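Local structure of putative cell adhesion protein (Bacteroides fragilis, 4H40) at residues 209-214 and 231-236; 182-187 and 255-260; 120-125 and 138-143; 204-209 and 236-241. The protein is a putative cell adhesion protein of the fimbrillin-like family, probably a building block or tip component of a distinct type of pilus in Bacteroides fragilis. All blocks are in the same frame, centred on the assembly; numbering follows the deposited sequence.

Contact 1 (209-214 and 231-236)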
# COMPACT_ATOMS: atom_id res chain seq x y z
N ILE B 209 -10.95 -11.24 8.51
CA ILE B 209 -10.28 -10.91 9.76
C ILE B 209 -10.44 -12.09 10.76
O ILE B 209 -11.07 -13.10 10.42
CB ILE B 209 -10.78 -9.54 10.30
CG1 ILE B 209 -12.31 -9.36 10.07
CG2 ILE B 209 -10.00 -8.44 9.65
CD1 ILE B 209 -13.01 -8.43 11.02
N GLN B 210 -9.80 -12.01 11.94
CA GLN B 210 -9.83 -13.04 12.97
C GLN B 210 -11.24 -13.39 13.36
O GLN B 210 -12.05 -12.49 13.60
CB GLN B 210 -9.07 -12.57 14.21
CG GLN B 210 -8.95 -13.59 15.34
CD GLN B 210 -7.77 -14.49 15.13
OE1 GLN B 210 -6.62 -14.07 15.27
NE2 GLN B 210 -8.04 -15.73 14.76
N GLN B 211 -11.53 -14.70 13.44
CA GLN B 211 -12.80 -15.17 13.98
C GLN B 211 -12.62 -15.16 15.50
O GLN B 211 -11.60 -15.68 15.97
CB GLN B 211 -13.20 -16.54 13.42
CG GLN B 211 -14.67 -16.92 13.69
CD GLN B 211 -15.65 -16.18 12.80
OE1 GLN B 211 -16.30 -15.21 13.22
NE2 GLN B 211 -15.79 -16.63 11.56
N PRO B 212 -13.50 -14.50 16.29
CA PRO B 212 -13.30 -14.43 17.77
C PRO B 212 -13.07 -15.78 18.48
O PRO B 212 -13.75 -16.80 18.20
CB PRO B 212 -14.58 -13.77 18.27
CG PRO B 212 -15.08 -12.99 17.08
CD PRO B 212 -14.72 -13.78 15.87
N LEU B 213 -12.08 -15.78 19.42
CA LEU B 213 -11.63 -16.95 20.21
C LEU B 213 -12.78 -17.70 20.91
O LEU B 213 -13.67 -17.07 21.47
CB LEU B 213 -10.58 -16.52 21.25
N ASP B 214 -12.73 -19.04 20.86
CA ASP B 214 -13.73 -19.94 21.45
C ASP B 214 -13.69 -19.91 23.00
O ASP B 214 -12.65 -19.64 23.60
CB ASP B 214 -13.49 -21.38 20.94
CG ASP B 214 -14.50 -22.44 21.35
OD1 ASP B 214 -15.62 -22.07 21.78
OD2 ASP B 214 -14.18 -23.65 21.20
N VAL B 231 -4.07 -16.27 12.32
CA VAL B 231 -4.54 -16.12 10.94
C VAL B 231 -6.08 -15.92 10.90
O VAL B 231 -6.84 -16.75 11.42
CB VAL B 231 -4.04 -17.30 10.04
CG1 VAL B 231 -4.59 -17.19 8.62
CG2 VAL B 231 -2.51 -17.35 9.99
N GLY B 232 -6.49 -14.82 10.27
CA GLY B 232 -7.90 -14.48 10.07
C GLY B 232 -8.57 -15.30 8.98
O GLY B 232 -7.87 -16.03 8.28
N ASP B 233 -9.91 -15.20 8.78
CA ASP B 233 -10.50 -16.03 7.73
C ASP B 233 -11.65 -15.41 6.92
O ASP B 233 -12.43 -14.63 7.45
CB ASP B 233 -10.96 -17.39 8.30
CG ASP B 233 -12.20 -17.41 9.16
OD1 ASP B 233 -12.42 -16.42 9.88
OD2 ASP B 233 -12.90 -18.45 9.18
N GLN B 234 -11.76 -15.85 5.63
CA GLN B 234 -12.74 -15.56 4.56
C GLN B 234 -14.19 -15.32 5.06
O GLN B 234 -14.95 -14.58 4.41
CB GLN B 234 -12.77 -16.71 3.51
CG GLN B 234 -12.96 -18.13 4.08
CD GLN B 234 -13.12 -19.26 3.07
OE1 GLN B 234 -12.36 -19.40 2.09
NE2 GLN B 234 -14.05 -20.16 3.34
N SER B 235 -14.57 -15.97 6.18
CA SER B 235 -15.90 -15.93 6.79
C SER B 235 -16.05 -14.84 7.89
O SER B 235 -17.17 -14.38 8.09
CB SER B 235 -16.26 -17.30 7.36
OG SER B 235 -15.33 -17.70 8.36
N ALA B 236 -14.96 -14.45 8.61
CA ALA B 236 -15.06 -13.42 9.66
C ALA B 236 -15.05 -12.04 9.06
O ALA B 236 -14.19 -11.70 8.24
CB ALA B 236 -13.96 -13.56 10.68

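Contact 2 (182-187 and 255-260)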
# COMPACT_ATOMS: atom_id res chain seq x y z
N ALA B 182 -7.01 -3.90 17.80
CA ALA B 182 -6.50 -3.03 16.78
C ALA B 182 -7.63 -2.09 16.39
O ALA B 182 -8.79 -2.33 16.76
CB ALA B 182 -6.04 -3.86 15.58
N ARG B 183 -7.31 -1.04 15.66
CA ARG B 183 -8.27 -0.07 15.17
C ARG B 183 -8.02 0.19 13.71
O ARG B 183 -6.87 0.34 13.30
CB ARG B 183 -8.17 1.22 15.98
CG ARG B 183 -9.15 2.29 15.52
CD ARG B 183 -9.06 3.52 16.36
NE ARG B 183 -9.41 4.70 15.59
CZ ARG B 183 -10.38 5.54 15.91
NH1 ARG B 183 -11.09 5.35 17.02
NH2 ARG B 183 -10.63 6.60 15.15
N MSE B 184 -9.08 0.25 12.92
CA MSE B 184 -9.01 0.60 11.50
C MSE B 184 -9.82 1.87 11.31
O MSE B 184 -10.89 2.01 11.92
CB MSE B 184 -9.47 -0.52 10.58
CG MSE B 184 -8.54 -1.71 10.61
SE MSE B 184 -8.89 -3.10 9.29
CE MSE B 184 -7.80 -2.41 7.86
N GLN B 185 -9.27 2.83 10.56
CA GLN B 185 -9.96 4.06 10.27
C GLN B 185 -9.87 4.37 8.80
O GLN B 185 -8.81 4.23 8.21
CB GLN B 185 -9.40 5.19 11.11
CG GLN B 185 -10.22 6.43 10.97
CD GLN B 185 -9.59 7.55 11.69
OE1 GLN B 185 -9.89 7.78 12.85
NE2 GLN B 185 -8.74 8.27 11.01
N PHE B 186 -10.99 4.80 8.20
CA PHE B 186 -11.12 5.20 6.81
C PHE B 186 -11.69 6.62 6.76
O PHE B 186 -12.75 6.90 7.34
CB PHE B 186 -12.00 4.20 6.04
CG PHE B 186 -11.59 2.75 6.25
CD1 PHE B 186 -10.59 2.17 5.47
CD2 PHE B 186 -12.15 1.99 7.25
CE1 PHE B 186 -10.16 0.87 5.71
CE2 PHE B 186 -11.70 0.68 7.50
CZ PHE B 186 -10.71 0.14 6.74
N THR B 187 -10.91 7.54 6.16
CA THR B 187 -11.32 8.89 5.86
C THR B 187 -11.60 8.88 4.37
O THR B 187 -10.70 8.51 3.59
CB THR B 187 -10.26 9.92 6.29
OG1 THR B 187 -10.02 9.81 7.70
CG2 THR B 187 -10.68 11.34 5.96
N THR B 255 -13.43 1.38 13.37
CA THR B 255 -13.88 0.19 14.07
C THR B 255 -12.72 -0.51 14.71
O THR B 255 -11.56 -0.32 14.28
CB THR B 255 -14.64 -0.77 13.12
OG1 THR B 255 -15.45 -1.62 13.90
CG2 THR B 255 -13.74 -1.60 12.23
N GLY B 256 -13.05 -1.33 15.70
CA GLY B 256 -12.07 -2.17 16.37
C GLY B 256 -12.00 -3.46 15.60
O GLY B 256 -13.01 -3.91 15.04
N VAL B 257 -10.81 -4.05 15.54
CA VAL B 257 -10.60 -5.35 14.93
C VAL B 257 -9.67 -6.11 15.87
O VAL B 257 -8.78 -5.52 16.49
CB VAL B 257 -10.13 -5.36 13.44
CG1 VAL B 257 -11.20 -4.77 12.53
CG2 VAL B 257 -8.82 -4.64 13.24
N LEU B 258 -9.90 -7.40 16.02
CA LEU B 258 -9.07 -8.20 16.90
C LEU B 258 -7.68 -8.38 16.29
O LEU B 258 -7.61 -8.48 15.06
CB LEU B 258 -9.70 -9.59 17.10
CG LEU B 258 -11.04 -9.68 17.81
CD1 LEU B 258 -11.55 -11.11 17.74
CD2 LEU B 258 -10.93 -9.24 19.25
N PRO B 259 -6.58 -8.48 17.11
CA PRO B 259 -5.26 -8.72 16.52
C PRO B 259 -5.31 -9.94 15.60
O PRO B 259 -5.84 -10.99 15.99
CB PRO B 259 -4.36 -8.94 17.74
CG PRO B 259 -5.03 -8.14 18.81
CD PRO B 259 -6.49 -8.37 18.58
N THR B 260 -4.89 -9.74 14.34
CA THR B 260 -4.92 -10.79 13.32
C THR B 260 -3.73 -10.70 12.39
O THR B 260 -3.32 -9.62 11.98
CB THR B 260 -6.25 -10.81 12.55
OG1 THR B 260 -6.31 -12.01 11.77
CG2 THR B 260 -6.46 -9.61 11.65

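Contact 3 (120-125 and 138-143)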
# COMPACT_ATOMS: atom_id res chain seq x y z
N LEU B 120 -11.19 -3.07 33.18
CA LEU B 120 -11.78 -3.27 31.86
C LEU B 120 -12.65 -2.07 31.55
O LEU B 120 -13.33 -1.57 32.46
CB LEU B 120 -12.62 -4.55 31.79
CG LEU B 120 -11.91 -5.86 32.03
CD1 LEU B 120 -12.85 -6.85 32.60
CD2 LEU B 120 -11.30 -6.41 30.75
N SER B 121 -12.67 -1.64 30.30
CA SER B 121 -13.54 -0.55 29.86
C SER B 121 -13.91 -0.79 28.40
O SER B 121 -13.00 -0.89 27.57
CB SER B 121 -12.91 0.82 30.06
OG SER B 121 -13.82 1.84 29.70
N PRO B 122 -15.21 -1.00 28.07
CA PRO B 122 -16.42 -0.94 28.92
C PRO B 122 -16.45 -1.97 30.05
O PRO B 122 -15.73 -2.97 30.00
CB PRO B 122 -17.56 -1.20 27.93
CG PRO B 122 -17.02 -0.79 26.60
CD PRO B 122 -15.58 -1.23 26.66
N ALA B 123 -17.32 -1.74 31.07
CA ALA B 123 -17.47 -2.61 32.23
C ALA B 123 -18.19 -3.92 31.86
O ALA B 123 -19.22 -4.27 32.45
CB ALA B 123 -18.22 -1.88 33.35
N LYS B 124 -17.63 -4.63 30.86
CA LYS B 124 -18.16 -5.90 30.35
C LYS B 124 -18.11 -6.98 31.43
O LYS B 124 -17.23 -6.94 32.30
CB LYS B 124 -17.41 -6.36 29.08
CG LYS B 124 -17.68 -5.51 27.85
CD LYS B 124 -17.16 -6.18 26.59
CE LYS B 124 -18.26 -6.30 25.56
NZ LYS B 124 -17.94 -7.35 24.56
N ALA B 125 -19.05 -7.94 31.38
CA ALA B 125 -19.12 -9.04 32.34
C ALA B 125 -18.03 -10.08 32.07
O ALA B 125 -17.68 -10.35 30.92
CB ALA B 125 -20.48 -9.68 32.29
N GLU B 138 -15.49 -3.65 18.10
CA GLU B 138 -15.52 -3.13 19.45
C GLU B 138 -14.14 -2.82 20.00
O GLU B 138 -13.16 -3.44 19.61
CB GLU B 138 -16.27 -4.07 20.40
CG GLU B 138 -15.62 -5.41 20.62
CD GLU B 138 -16.47 -6.29 21.51
OE1 GLU B 138 -16.63 -5.91 22.69
OE2 GLU B 138 -17.04 -7.29 21.01
N TYR B 139 -14.09 -1.84 20.91
CA TYR B 139 -12.86 -1.45 21.60
C TYR B 139 -12.93 -1.93 23.01
O TYR B 139 -14.02 -1.97 23.58
CB TYR B 139 -12.63 0.07 21.57
CG TYR B 139 -12.55 0.65 20.19
CD1 TYR B 139 -11.49 0.35 19.34
CD2 TYR B 139 -13.55 1.50 19.71
CE1 TYR B 139 -11.42 0.88 18.06
CE2 TYR B 139 -13.46 2.07 18.44
CZ TYR B 139 -12.41 1.74 17.61
OH TYR B 139 -12.36 2.25 16.34
N LEU B 140 -11.77 -2.32 23.58
CA LEU B 140 -11.66 -2.72 24.97
C LEU B 140 -10.36 -2.24 25.53
O LEU B 140 -9.28 -2.65 25.11
CB LEU B 140 -11.83 -4.23 25.23
CG LEU B 140 -11.66 -4.62 26.70
CD1 LEU B 140 -12.97 -4.55 27.48
CD2 LEU B 140 -10.98 -5.96 26.84
N LEU B 141 -10.48 -1.33 26.49
CA LEU B 141 -9.37 -0.80 27.25
C LEU B 141 -9.26 -1.65 28.47
O LEU B 141 -10.28 -2.03 29.04
CB LEU B 141 -9.60 0.67 27.62
CG LEU B 141 -9.61 1.71 26.52
CD1 LEU B 141 -9.91 3.05 27.11
CD2 LEU B 141 -8.27 1.81 25.84
N ALA B 142 -8.05 -2.01 28.86
CA ALA B 142 -7.85 -2.88 30.01
C ALA B 142 -6.43 -2.79 30.53
O ALA B 142 -5.57 -2.10 29.96
CB ALA B 142 -8.16 -4.32 29.61
N THR B 143 -6.19 -3.51 31.62
CA THR B 143 -4.90 -3.74 32.26
C THR B 143 -4.05 -4.55 31.27
O THR B 143 -4.55 -5.51 30.68
CB THR B 143 -5.16 -4.50 33.58
OG1 THR B 143 -5.99 -3.72 34.44
CG2 THR B 143 -3.89 -4.88 34.30

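Contact 4 (204-209 and 236-241)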
# COMPACT_ATOMS: atom_id res chain seq x y z
N ILE B 204 -19.29 0.32 5.43
CA ILE B 204 -17.97 -0.25 5.12
C ILE B 204 -17.86 -1.64 5.76
O ILE B 204 -17.97 -1.77 6.98
CB ILE B 204 -16.84 0.70 5.59
CG1 ILE B 204 -16.90 2.03 4.82
CG2 ILE B 204 -15.44 0.03 5.47
CD1 ILE B 204 -16.27 3.12 5.50
N GLU B 205 -17.69 -2.67 4.92
CA GLU B 205 -17.54 -4.04 5.37
C GLU B 205 -16.09 -4.52 5.17
O GLU B 205 -15.55 -4.51 4.06
CB GLU B 205 -18.53 -4.96 4.67
CG GLU B 205 -18.52 -6.37 5.23
CD GLU B 205 -19.74 -7.20 4.90
OE1 GLU B 205 -20.15 -7.23 3.71
OE2 GLU B 205 -20.27 -7.85 5.82
N ILE B 206 -15.45 -4.85 6.30
CA ILE B 206 -14.11 -5.39 6.41
C ILE B 206 -14.29 -6.92 6.52
O ILE B 206 -15.10 -7.39 7.31
CB ILE B 206 -13.39 -4.73 7.61
CG1 ILE B 206 -13.45 -3.17 7.50
CG2 ILE B 206 -11.94 -5.23 7.75
CD1 ILE B 206 -12.89 -2.42 8.65
N SER B 207 -13.62 -7.68 5.66
CA SER B 207 -13.72 -9.14 5.56
C SER B 207 -12.35 -9.79 5.59
O SER B 207 -11.37 -9.19 5.14
CB SER B 207 -14.42 -9.52 4.26
OG SER B 207 -15.83 -9.45 4.35
N GLY B 208 -12.30 -11.03 6.08
CA GLY B 208 -11.08 -11.82 6.17
C GLY B 208 -10.26 -11.53 7.40
O GLY B 208 -9.03 -11.55 7.36
N ILE B 209 -10.95 -11.24 8.51
CA ILE B 209 -10.28 -10.91 9.76
C ILE B 209 -10.44 -12.09 10.76
O ILE B 209 -11.07 -13.10 10.42
CB ILE B 209 -10.78 -9.54 10.30
CG1 ILE B 209 -12.31 -9.36 10.07
CG2 ILE B 209 -10.00 -8.44 9.65
CD1 ILE B 209 -13.01 -8.43 11.02
N ALA B 236 -14.96 -14.45 8.61
CA ALA B 236 -15.06 -13.42 9.66
C ALA B 236 -15.05 -12.04 9.06
O ALA B 236 -14.19 -11.70 8.24
CB ALA B 236 -13.96 -13.56 10.68
N SER B 237 -16.03 -11.23 9.46
CA SER B 237 -16.21 -9.87 8.96
C SER B 237 -16.78 -8.91 10.02
O SER B 237 -17.29 -9.34 11.07
CB SER B 237 -17.12 -9.89 7.73
OG SER B 237 -18.50 -9.83 8.04
N VAL B 238 -16.71 -7.61 9.71
CA VAL B 238 -17.26 -6.55 10.55
C VAL B 238 -17.82 -5.42 9.63
O VAL B 238 -17.28 -5.18 8.56
CB VAL B 238 -16.29 -6.05 11.65
CG1 VAL B 238 -15.09 -5.30 11.08
CG2 VAL B 238 -17.02 -5.19 12.66
N ARG B 239 -18.95 -4.82 10.03
CA ARG B 239 -19.57 -3.74 9.27
C ARG B 239 -19.55 -2.41 10.05
O ARG B 239 -19.92 -2.38 11.22
CB ARG B 239 -20.99 -4.14 8.90
CG ARG B 239 -21.65 -3.19 7.91
CD ARG B 239 -23.08 -3.58 7.55
NE ARG B 239 -23.24 -4.95 7.04
CZ ARG B 239 -22.96 -5.34 5.79
NH1 ARG B 239 -22.45 -4.49 4.91
NH2 ARG B 239 -23.17 -6.60 5.43
N ILE B 240 -19.09 -1.34 9.40
CA ILE B 240 -19.11 0.03 9.95
C ILE B 240 -20.30 0.67 9.28
O ILE B 240 -20.33 0.72 8.06
CB ILE B 240 -17.80 0.85 9.76
CG1 ILE B 240 -16.51 0.02 10.07
CG2 ILE B 240 -17.87 2.13 10.58
CD1 ILE B 240 -15.18 0.73 9.61
N THR B 241 -21.31 1.07 10.05
CA THR B 241 -22.52 1.66 9.49
C THR B 241 -22.54 3.17 9.76
O THR B 241 -23.25 3.91 9.07
CB THR B 241 -23.78 0.97 10.06
OG1 THR B 241 -23.62 0.73 11.46
CG2 THR B 241 -24.07 -0.35 9.38
O HOH W 1 -21.06 -5.15 1.86

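Contact 1 (209-214 and 231-236)
Q211 holds CG anti to its backbone N (chi1 -166°) and bends at chi2, which lays its amide alongside A236, with CD 3.8 Å from A236 CB. D233 tucks CG between its backbone N and carbonyl carbon (chi1 73°); this brings the carboxylate to the Q211 side chain, D233 OD1 lying 3.6 Å from Q211 CB. The backbone of I209 grips the loop at two points. I209 O accepts from D233 N at 2.9 Å, and I209 N gives a nearly straight bond to A236 O at 3.3 Å; in each case the donor stands above the carbonyl plane. The two points are the ends of a type I beta turn, D233 to A236, closed by A236 N to D233 O at 2.8 Å, with a weak extra bond from A236 N to D233 OD1. The contact joins the two loops that leave strand 197-207 and lead into strand 237-240, at one end of a four-stranded antiparallel sheet in the fimbrillin-like, transthyretin-clan fold. Next to the turn G232 has no side chain, and its CA approaches Q210 N to 3.6 Å. Outside the two segments, N136 bonds Q210 O through ND2, and the I209 side chain also touches N136; P212 leans on L258, and the Q210 side chain rests on T260. S235 OG lies 3.4 Å from Q211 NE2.

Contact 2 (182-187 and 255-260)
A182 and M184 are zipped to V257 and T255 by four backbone hydrogen bonds. A182 N donates to V257 O at 2.7 Å and V257 N to A182 O at 2.9 Å; M184 N reaches T255 O at 2.9 Å and T255 N returns to M184 O at 3.0 Å. Between these hydrogen-bonded pairs, R183 faces G256 as a non-hydrogen-bonded pair, bridged by CA-H...O contacts from G256 CA to A182 O and from R183 CA to T255 O. Apolar contact is made on the face of A182, M184, T255 and V257. There V257 CG2 meets A182 CB at 3.7 Å and CG of M184, a selenomethionine, at 3.9 Å. Within segment 182-187, on the face of R183, that arginine is extended as far as NE and donates from NH2 to Q185 OE1 at 2.7 Å, with the oxygen in the guanidinium plane. Strand 177-190 also pairs, in parallel, with strand 296-305. M184 and T255 touch I206 of strand 197-207, which belongs to a separate four-stranded sheet; this is consistent with two facing sheets of a beta sandwich, as in the transthyretin clan, with the face of A182, M184 and T255 turned inward.

Contact 3 (120-125 and 138-143)
A cis peptide bond joins S121 to P122 at the end of strand 113-121, where P122 brings CD to 3.5 Å from Y139 O. The motif is a short two-pair antiparallel beta ladder: S121 and L141 form the hydrogen-bonded pair, with S121 N to L141 O at 2.7 Å and L141 N to S121 O at 2.8 Å, and L120 faces A142 as the non-hydrogen-bonded pair. Strand 141-142 also bonds through its other edge to strand 177-190, A142 with I178, so it links strand 113-121 of the N-terminal half to the C-terminal half of this fimbrillin-like protein. Apolar groups meet on the face of L120 and A142: L120 CD2 lies 3.9 Å from A142 CB and also 3.9 Å from L140 CD2. L140 gets there by turning CG away from its backbone N (chi1 178°), which also carries its CD1 over S121 O. On the other face S121 OG is bonded to T56 O, and L141 CB packs against S121 CB. Y139 points its ring away from this pairing and bonds H254 through OH. Beyond the proline an inverse gamma turn centred on A123, closed by K124 N to P122 O, kinks the chain, and the K124 side chain points toward E138. Both ends of the resulting salt bridge have a second partner, N133 O for K124 NZ and G135 N for E138 OE2, which fixes the pair. K124 NZ meets the syn lone pair of E138 OE1 at 2.7 Å.

Contact 4 (204-209 and 236-241)
E205 and R239 carry the charged face of this antiparallel pairing. The extended E205 side chain sets OE2 over one face of the R239 guanidinium, 3.2 Å from R239 NH2. Carboxylate and guanidinium planes stand 47° apart and no N-H points at the oxygen, so the salt bridge rests on charge alone. R239 bends at chi3 (-55°) to bring the group back across, and its NH1 is held by E202 O. Water 1 donates to E205 OE1 at 2.9 Å and makes a weak bond to R239 NH1; S237 OG adds a weak one to E205 OE2. On the opposite face the contacts are apolar: I206 CB meets V238 CG1 at 3.9 Å, I206 CD1 meets I240 CD1 at 4.0 Å, and I209 reaches across at about a right angle to put CD1 3.8 Å from V238 CG1. The backbone ladder sets this register. I204 and I240 bond each other both ways, I240 N to I204 O at 2.7 Å, and I206 and V238 do the same. At the end of the ladder A236 O accepts from G208 N at 2.9 Å as well as from I209 N, two residues facing one as in a G1-type beta bulge, whose first position, here G208, has the positive phi that suits glycine. Strand 237-240 is outermost within this chain, with strand 197-207 between it and strand 266-275, while I206 touches T255 of strand 251-257, I240 touches A253 and T255, and both touch F186 of strand 177-190.

How the contacts relate
Contact 3 closes first along the chain; contact 2 spans a long loop holding contact 4, which encloses contact 1. Contacts 1 and 4 have centres 11 Å apart and share I209 and A236, so the loops continue from the ends of strands 197-207 and 237-240. Contact 2 lies 10 Å from contact 4, centre to centre, in the sheet facing it, probably the other layer of a beta sandwich: F186 and T255 meet I206 and I240 in the core. Contact 1 touches contact 2 through T260 and L258. Contact 3 is 16 Å from contact 2 by centres, joined by strands 141-142 and 177-190 and by Y139 against R183 and G256, tying the N-terminal strands to the C-terminal half.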